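Local coordinates for protein WA352 (Oryza sativa subsp. indica, PDB 5ZT3) that is a mitochondrial protein linked to cytoplasmic male sterility in rice, represented here by a helical fragment of the longer chain, at residues I66-M69 with A70-P74. Sequence-based numbering, arbitrary orientation.
Sequences IRKM and AGLHP
Ile66 and Ala70 open the last two turns of helix 45-72: the carbonyl O of Ile66 takes the N-H of Ala70 at 2.8 Å, and the Ala70 methyl lies beside that same oxygen. The carbonyl of Lys68 serves two donors one turn on, a good bond from Leu72 N at 3.1 Å and a weak one from Gly71 N. A chi1 of 180° sends the Lys68 chain past Leu72, and its CG meets Leu72 CD1 at 3.9 Å. The chain bends at chi2, and its amine ends in a hydrogen bond to Asn112, next to helix 98-111. Met69 O accepts the N-H of His73 at 2.7 Å. His73 is where helical backbone angles stop. Bent at both chi2 and chi3, the Met69 side chain curls so that its methyl CE lies 4.1 Å from His73 CB, while SD stands 4.4 Å from Leu72 CD1. Beyond these, Met69 and Leu72 pack on Phe118 of helix 116-124, and the His73 ring meets that of Trp78 in helix 78-81 with planes at about 70°, its ND1 accepting the indole N-H. The chemistry is that of a helix C-terminus: the carbonyls of Ile66, Lys68 and Met69 hold the N-H groups of Ala70, Leu72 and His73, while apolar packing and two polar side-chain bonds, from Lys68 and His73, join that end to its surroundings.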
ATOM      1  N   ILE A  66       6.490  -1.460  -2.342  1.00 11.77           N
ATOM      2  CA  ILE A  66       6.900  -2.627  -1.570  1.00 12.13           C
ATOM      3  C   ILE A  66       8.050  -3.351  -2.256  1.00 13.21           C
ATOM      4  O   ILE A  66       9.027  -3.743  -1.608  1.00 13.20           O
ATOM      5  CB  ILE A  66       5.686  -3.542  -1.331  1.00 13.50           C
ATOM      6  CG1 ILE A  66       4.728  -2.888  -0.334  1.00 14.91           C
ATOM      7  CG2 ILE A  66       6.116  -4.921  -0.860  1.00 15.39           C
ATOM      8  CD1 ILE A  66       3.331  -3.521  -0.338  1.00 17.02           C
ATOM      9  N   ARG A  67       7.954  -3.541  -3.576  1.00 12.82           N
ATOM     10  CA  ARG A  67       9.022  -4.227  -4.291  1.00 14.41           C
ATOM     11  C   ARG A  67      10.307  -3.415  -4.254  1.00 13.38           C
ATOM     12  O   ARG A  67      11.401  -3.975  -4.114  1.00 15.93           O
ATOM     13  CB  ARG A  67       8.580  -4.550  -5.717  1.00 17.70           C
ATOM     14  CG  ARG A  67       7.643  -5.758  -5.767  1.00 23.61           C
ATOM     15  CD  ARG A  67       7.198  -6.115  -7.182  1.00 35.17           C
ATOM     16  NE  ARG A  67       8.199  -6.879  -7.923  1.00 47.09           N
ATOM     17  CZ  ARG A  67       8.650  -8.088  -7.587  1.00 53.45           C
ATOM     18  NH1 ARG A  67       9.573  -8.683  -8.335  1.00 53.40           N
ATOM     19  NH2 ARG A  67       8.186  -8.719  -6.513  1.00 56.55           N
ATOM     20  N   LYS A  68      10.208  -2.092  -4.382  1.00 13.69           N
ATOM     21  CA  LYS A  68      11.395  -1.244  -4.269  1.00 13.68           C
ATOM     22  C   LYS A  68      12.027  -1.373  -2.887  1.00 12.91           C
ATOM     23  O   LYS A  68      13.245  -1.570  -2.756  1.00 12.87           O
ATOM     24  CB  LYS A  68      11.000   0.205  -4.545  1.00 16.59           C
ATOM     25  CG  LYS A  68      12.135   1.207  -4.462  1.00 20.77           C
ATOM     26  CD  LYS A  68      13.106   1.023  -5.614  1.00 27.45           C
ATOM     27  CE  LYS A  68      13.930   2.279  -5.839  1.00 34.45           C
ATOM     28  NZ  LYS A  68      14.862   2.144  -6.997  1.00 33.27           N
ATOM     29  N   MET A  69      11.211  -1.260  -1.836  1.00 12.76           N
ATOM     30  CA  MET A  69      11.741  -1.337  -0.479  1.00 11.27           C
ATOM     31  C   MET A  69      12.291  -2.719  -0.156  1.00 12.07           C
ATOM     32  O   MET A  69      13.216  -2.833   0.659  1.00 12.50           O
ATOM     33  CB  MET A  69      10.656  -0.977   0.541  1.00 11.69           C
ATOM     34  CG  MET A  69      10.305   0.510   0.594  1.00 11.27           C
ATOM     35  SD  MET A  69      11.707   1.555   1.048  1.00 12.53           S
ATOM     36  CE  MET A  69      12.144   0.892   2.661  1.00 13.50           C
ATOM     37  N   ALA A  70      11.721  -3.772  -0.749  1.00 12.03           N
ATOM     38  CA  ALA A  70      12.180  -5.119  -0.439  1.00 11.67           C
ATOM     39  C   ALA A  70      13.660  -5.263  -0.755  1.00 12.25           C
ATOM     40  O   ALA A  70      14.407  -5.884   0.012  1.00 13.29           O
ATOM     41  CB  ALA A  70      11.370  -6.145  -1.224  1.00 12.62           C
ATOM     42  N   GLY A  71      14.104  -4.665  -1.863  1.00 12.38           N
ATOM     43  CA  GLY A  71      15.505  -4.675  -2.239  1.00 12.43           C
ATOM     44  C   GLY A  71      16.346  -3.663  -1.490  1.00 13.85           C
ATOM     45  O   GLY A  71      17.487  -3.961  -1.130  1.00 13.90           O
ATOM     46  N   LEU A  72      15.816  -2.458  -1.258  1.00 12.24           N
ATOM     47  CA  LEU A  72      16.576  -1.457  -0.513  1.00 12.61           C
ATOM     48  C   LEU A  72      16.737  -1.834   0.956  1.00 11.59           C
ATOM     49  O   LEU A  72      17.711  -1.419   1.599  1.00 13.80           O
ATOM     50  CB  LEU A  72      15.886  -0.096  -0.593  1.00 14.36           C
ATOM     51  CG  LEU A  72      15.770   0.539  -1.975  1.00 13.03           C
ATOM     52  CD1 LEU A  72      14.970   1.837  -1.897  1.00 16.29           C
ATOM     53  CD2 LEU A  72      17.151   0.786  -2.580  1.00 17.02           C
ATOM     54  N   HIS A  73      15.810  -2.621   1.499  1.00 12.37           N
ATOM     55  CA  HIS A  73      15.775  -2.956   2.920  1.00 10.82           C
ATOM     56  C   HIS A  73      15.565  -4.460   3.085  1.00 11.64           C
ATOM     57  O   HIS A  73      14.476  -4.914   3.459  1.00 11.73           O
ATOM     58  CB  HIS A  73      14.666  -2.155   3.597  1.00 10.96           C
ATOM     59  CG  HIS A  73      14.605  -2.331   5.076  1.00 10.73           C
ATOM     60  ND1 HIS A  73      13.413  -2.348   5.761  1.00 11.80           N
ATOM     61  CD2 HIS A  73      15.579  -2.454   6.008  1.00 14.14           C
ATOM     62  CE1 HIS A  73      13.646  -2.490   7.052  1.00 13.06           C
ATOM     63  NE2 HIS A  73      14.955  -2.559   7.230  1.00 13.48           N
ATOM     64  N   PRO A  74      16.600  -5.266   2.807  1.00 12.48           N
ATOM     65  CA  PRO A  74      16.421  -6.729   2.868  1.00 13.28           C
ATOM     66  C   PRO A  74      16.032  -7.246   4.238  1.00 13.56           C
ATOM     67  O   PRO A  74      15.394  -8.303   4.325  1.00 15.95           O
ATOM     68  CB  PRO A  74      17.784  -7.278   2.415  1.00 14.01           C
ATOM     69  CG  PRO A  74      18.360  -6.185   1.579  1.00 15.05           C
ATOM     70  CD  PRO A  74      17.883  -4.886   2.196  1.00 11.71           C
TER